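Local coordinates for protein separin (Saccharomyces cerevisiae, PDB 5U1T) that cleaves the cohesin subunit MCD1/SCC1 at the onset of anaphase as a caspase-like thiol protease that securin holds inactive for most of the cell cycle, at residues A[801-804]-A[810-813]; A[1362-1367]-A[1507-1512]. All coordinates share one frame; numbering follows the deposited sequence.

Contact 1: A[801-804]-A[810-813]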
loop_
_atom_site.group_PDB
_atom_site.type_symbol
_atom_site.label_atom_id
_atom_site.label_comp_id
_atom_site.label_asym_id
_atom_site.label_seq_id
_atom_site.Cartn_x
_atom_site.Cartn_y
_atom_site.Cartn_z
ATOM N N LYS A 801 4.101 -16.344 5.604
ATOM C CA LYS A 801 3.778 -16.674 6.974
ATOM C C LYS A 801 2.694 -17.757 7.037
ATOM O O LYS A 801 2.771 -18.662 7.872
ATOM C CB LYS A 801 3.336 -15.424 7.739
ATOM C CG LYS A 801 4.466 -14.540 8.293
ATOM C CD LYS A 801 3.867 -13.245 8.866
ATOM C CE LYS A 801 4.646 -12.678 10.064
ATOM N NZ LYS A 801 3.890 -11.601 10.820
ATOM N N ILE A 802 1.697 -17.698 6.163
ATOM C CA ILE A 802 0.600 -18.664 6.253
ATOM C C ILE A 802 1.102 -20.069 5.905
ATOM O O ILE A 802 0.687 -21.064 6.504
ATOM C CB ILE A 802 -0.591 -18.303 5.330
ATOM C CG1 ILE A 802 -1.253 -16.990 5.753
ATOM C CG2 ILE A 802 -1.653 -19.387 5.367
ATOM C CD1 ILE A 802 -2.311 -16.509 4.765
ATOM N N HIS A 803 2.028 -20.136 4.958
ATOM C CA HIS A 803 2.571 -21.398 4.510
ATOM C C HIS A 803 3.685 -21.934 5.430
ATOM O O HIS A 803 3.971 -23.132 5.424
ATOM C CB HIS A 803 3.060 -21.258 3.069
ATOM C CG HIS A 803 1.946 -21.106 2.075
ATOM N ND1 HIS A 803 1.432 -22.170 1.365
ATOM C CD2 HIS A 803 1.231 -20.022 1.690
ATOM C CE1 HIS A 803 0.458 -21.745 0.576
ATOM N NE2 HIS A 803 0.316 -20.446 0.756
ATOM N N ILE A 804 4.300 -21.057 6.221
ATOM C CA ILE A 804 5.222 -21.485 7.272
ATOM C C ILE A 804 4.414 -22.143 8.367
ATOM O O ILE A 804 4.757 -23.225 8.828
ATOM C CB ILE A 804 6.023 -20.326 7.859
ATOM C CG1 ILE A 804 7.095 -19.893 6.874
ATOM C CG2 ILE A 804 6.674 -20.718 9.165
ATOM C CD1 ILE A 804 7.591 -18.496 7.110
ATOM N N ARG A 810 7.344 -26.030 0.038
ATOM C CA ARG A 810 7.162 -25.870 -1.396
ATOM C C ARG A 810 6.640 -24.478 -1.779
ATOM O O ARG A 810 7.162 -23.831 -2.692
ATOM C CB ARG A 810 6.215 -26.951 -1.926
ATOM C CG ARG A 810 6.260 -27.117 -3.452
ATOM C CD ARG A 810 5.153 -28.035 -3.958
ATOM N NE ARG A 810 5.512 -29.454 -3.922
ATOM C CZ ARG A 810 5.718 -30.206 -5.011
ATOM N NH1 ARG A 810 6.035 -31.496 -4.898
ATOM N NH2 ARG A 810 5.605 -29.667 -6.222
ATOM N N ASP A 811 5.614 -24.014 -1.078
ATOM C CA ASP A 811 4.994 -22.744 -1.434
ATOM C C ASP A 811 5.807 -21.578 -0.930
ATOM O O ASP A 811 5.765 -20.498 -1.499
ATOM C CB ASP A 811 3.583 -22.644 -0.872
ATOM C CG ASP A 811 2.661 -23.692 -1.436
ATOM O OD1 ASP A 811 2.044 -23.423 -2.484
ATOM O OD2 ASP A 811 2.549 -24.775 -0.832
ATOM N N CYS A 812 6.534 -21.804 0.152
ATOM C CA CYS A 812 7.348 -20.760 0.735
ATOM C C CYS A 812 8.503 -20.429 -0.185
ATOM O O CYS A 812 8.829 -19.258 -0.408
ATOM C CB CYS A 812 7.856 -21.181 2.114
ATOM S SG CYS A 812 6.624 -20.989 3.415
ATOM N N GLU A 813 9.117 -21.474 -0.726
ATOM C CA GLU A 813 10.185 -21.282 -1.684
ATOM C C GLU A 813 9.678 -20.485 -2.867
ATOM O O GLU A 813 10.363 -19.590 -3.345
ATOM C CB GLU A 813 10.747 -22.615 -2.153
ATOM C CG GLU A 813 11.704 -23.250 -1.179
ATOM C CD GLU A 813 12.882 -22.354 -0.834
ATOM O OE1 GLU A 813 12.881 -21.767 0.266
ATOM O OE2 GLU A 813 13.821 -22.251 -1.652
#
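Both carboxylate oxygens of Asp811, which faces His803 across the helix pair, are held from beyond the two short segments: OD2 is hydrogen-bonded to OG of Ser808, just ahead of the same helix, and OD1 to an aromatic side chain of the other protein chain in the assembly. With the carboxylate gripped at both oxygens, its turn about chi2 is fixed; CB of Asp811 makes the nearest approach to the imidazole, and the carboxylate slants past the ring. CG of His803 lies 3.7 Å from CB of Asp811, and the ring plane is inclined 34° to the carboxylate. This is contact by apposition, since no hydrogen bond joins the two segments.

Cys812 makes the second half of the interface. Its SG lies beside its own backbone N and anti to the carbonyl carbon (chi1 -80°), a setting that directs the sulfur at the neighbouring helix. There it meets CB of His803 at 3.6 Å and CG1 of Ile804 at 3.7 Å, so the one sulfur touches two consecutive residues. The nearest CA pair is also here, with CA of His803 6.1 Å from CA of Cys812.

The two segments form the turn end of an alpha-alpha hairpin: helix 782-805 ends, a short connection reverses the chain, and helix 809-825 comes back alongside. Helix 756-775 packs on Ile802, while helix 829-845 lies against Ile804 and Cys812 through Tyr842, so four helices meet here within the helical part of the molecule.

Contact 2: A[1362-1367]-A[1507-1512]; sequences VSSSCH and KLEPTG
A beta turn at residues 1363-1366, following strand 1353-1362 of the peptidase C50 region, presents Ser1364 to the loop that leads into helix 1513-1519, where it meets Glu1509 and Pro1510. The turn is closed by a backbone hydrogen bond from Cys1366 N to Ser1363 O, 2.8 Å long, which puts Ser1364 at its first corner.

From that corner the hydroxyl OG of Ser1364 donates to OE1 of Glu1509 at 2.8 Å. It comes to the syn side of the carboxylate, 20° out of its plane. Glu1509 reaches back to the serine because its chain folds at chi2 (-57°) instead of extending. Replacing Glu1509 by an alanine would probably leave the Ser1364 hydroxyl without this acceptor and free to turn, leaving, between these two segments, the packing on Pro1510.

Further support comes from Tyr1504, whose OH is hydrogen-bonded to the carbonyl O of Ser1364, so the turn is gripped by two residues of the loop that follows strand 1492-1494. The backbone of Glu1509 is in turn bonded to that of Gly807, in the connection between helices 782-805 and 809-825.

Pro1510 adds apolar packing: its CD lies 3.6 Å from CB of Ser1364, and its CG 3.8 Å from that same CB.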
loop_
_atom_site.group_PDB
_atom_site.type_symbol
_atom_site.label_atom_id
_atom_site.label_comp_id
_atom_site.label_asym_id
_atom_site.label_seq_id
_atom_site.Cartn_x
_atom_site.Cartn_y
_atom_site.Cartn_z
ATOM N N VAL A 1362 6.897 -43.573 9.456
ATOM C CA VAL A 1362 8.169 -42.862 9.444
ATOM C C VAL A 1362 7.979 -41.345 9.306
ATOM O O VAL A 1362 7.421 -40.858 8.317
ATOM C CB VAL A 1362 9.074 -43.383 8.310
ATOM C CG1 VAL A 1362 10.410 -42.650 8.309
ATOM C CG2 VAL A 1362 9.286 -44.902 8.469
ATOM N N SER A 1363 8.422 -40.607 10.319
ATOM C CA SER A 1363 8.294 -39.152 10.314
ATOM C C SER A 1363 9.184 -38.574 9.222
ATOM O O SER A 1363 10.186 -39.186 8.856
ATOM C CB SER A 1363 8.670 -38.563 11.673
ATOM O OG SER A 1363 10.081 -38.542 11.850
ATOM N N SER A 1364 8.819 -37.407 8.703
ATOM C CA SER A 1364 9.602 -36.776 7.648
ATOM C C SER A 1364 11.074 -36.595 8.062
ATOM O O SER A 1364 11.980 -36.735 7.235
ATOM C CB SER A 1364 8.972 -35.421 7.235
ATOM O OG SER A 1364 9.049 -34.419 8.247
ATOM N N SER A 1365 11.324 -36.316 9.338
ATOM C CA SER A 1365 12.698 -36.133 9.776
ATOM C C SER A 1365 13.492 -37.435 9.693
ATOM O O SER A 1365 14.720 -37.401 9.566
ATOM C CB SER A 1365 12.755 -35.582 11.196
ATOM O OG SER A 1365 12.375 -36.560 12.137
ATOM N N CYS A 1366 12.803 -38.576 9.744
ATOM C CA CYS A 1366 13.488 -39.863 9.730
ATOM C C CYS A 1366 13.439 -40.580 8.382
ATOM O O CYS A 1366 14.030 -41.639 8.220
ATOM C CB CYS A 1366 12.898 -40.783 10.803
ATOM S SG CYS A 1366 13.133 -40.232 12.507
ATOM N N HIS A 1367 12.737 -40.002 7.418
ATOM C CA HIS A 1367 12.564 -40.629 6.120
ATOM C C HIS A 1367 13.856 -41.019 5.394
ATOM O O HIS A 1367 13.932 -42.094 4.792
ATOM C CB HIS A 1367 11.771 -39.714 5.220
ATOM C CG HIS A 1367 11.939 -40.020 3.771
ATOM N ND1 HIS A 1367 11.097 -40.873 3.092
ATOM C CD2 HIS A 1367 12.859 -39.600 2.870
ATOM C CE1 HIS A 1367 11.482 -40.953 1.830
ATOM N NE2 HIS A 1367 12.549 -40.193 1.671
ATOM N N LYS A 1507 12.958 -26.292 9.501
ATOM C CA LYS A 1507 11.817 -26.526 10.366
ATOM C C LYS A 1507 10.510 -26.593 9.615
ATOM O O LYS A 1507 9.438 -26.615 10.206
ATOM C CB LYS A 1507 11.750 -25.446 11.439
ATOM C CG LYS A 1507 13.009 -25.379 12.277
ATOM C CD LYS A 1507 13.017 -24.147 13.166
ATOM C CE LYS A 1507 14.443 -23.844 13.639
ATOM N NZ LYS A 1507 15.388 -23.730 12.462
ATOM N N LEU A 1508 10.587 -26.629 8.300
ATOM C CA LEU A 1508 9.381 -26.840 7.519
ATOM C C LEU A 1508 9.347 -28.293 7.027
ATOM O O LEU A 1508 10.356 -29.008 7.099
ATOM C CB LEU A 1508 9.309 -25.857 6.349
ATOM C CG LEU A 1508 9.280 -24.355 6.650
ATOM C CD1 LEU A 1508 9.050 -23.581 5.339
ATOM C CD2 LEU A 1508 8.228 -23.999 7.717
ATOM N N GLU A 1509 8.180 -28.727 6.554
ATOM C CA GLU A 1509 8.031 -30.076 6.027
ATOM C C GLU A 1509 8.641 -30.165 4.641
ATOM O O GLU A 1509 8.503 -29.251 3.834
ATOM C CB GLU A 1509 6.568 -30.490 5.977
ATOM C CG GLU A 1509 5.888 -30.498 7.317
ATOM C CD GLU A 1509 6.585 -31.400 8.315
ATOM O OE1 GLU A 1509 6.983 -32.524 7.951
ATOM O OE2 GLU A 1509 6.752 -30.968 9.475
ATOM N N PRO A 1510 9.335 -31.269 4.369
ATOM C CA PRO A 1510 9.945 -31.478 3.064
ATOM C C PRO A 1510 8.910 -32.061 2.121
ATOM O O PRO A 1510 7.810 -32.378 2.566
ATOM C CB PRO A 1510 11.048 -32.477 3.371
ATOM C CG PRO A 1510 10.449 -33.323 4.447
ATOM C CD PRO A 1510 9.575 -32.403 5.274
ATOM N N THR A 1511 9.231 -32.196 0.842
ATOM C CA THR A 1511 8.377 -32.994 -0.028
ATOM C C THR A 1511 9.143 -33.606 -1.170
ATOM O O THR A 1511 10.327 -33.326 -1.372
ATOM C CB THR A 1511 7.203 -32.197 -0.636
ATOM O OG1 THR A 1511 6.277 -33.124 -1.235
ATOM C CG2 THR A 1511 7.703 -31.174 -1.698
ATOM N N GLY A 1512 8.426 -34.417 -1.930
ATOM C CA GLY A 1512 9.016 -35.266 -2.937
ATOM C C GLY A 1512 7.888 -36.074 -3.535
ATOM O O GLY A 1512 6.738 -35.995 -3.096
#

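Following the chain from the N terminus, contact 1 closes first, spanning the five residues between its segments, at the turn joining helices 782-805 and 809-825. More than five hundred residues later contact 2 opens, and it spans 139 residues between the turn after strand 1353-1362 and the loop before helix 1513-1519. The two loops stand in series, neither nesting nor crossing. In space, however, their centres are about 15 Å apart and they touch: CD1 of Leu1508 lies 4.0 Å from SG of Cys812, and CG2 of Thr1511 packs on NE of Arg810. Segment 1507-1512 thus wedges between the helical hairpin and the turn 1362-1367, joining the helical part to the peptidase C50 region.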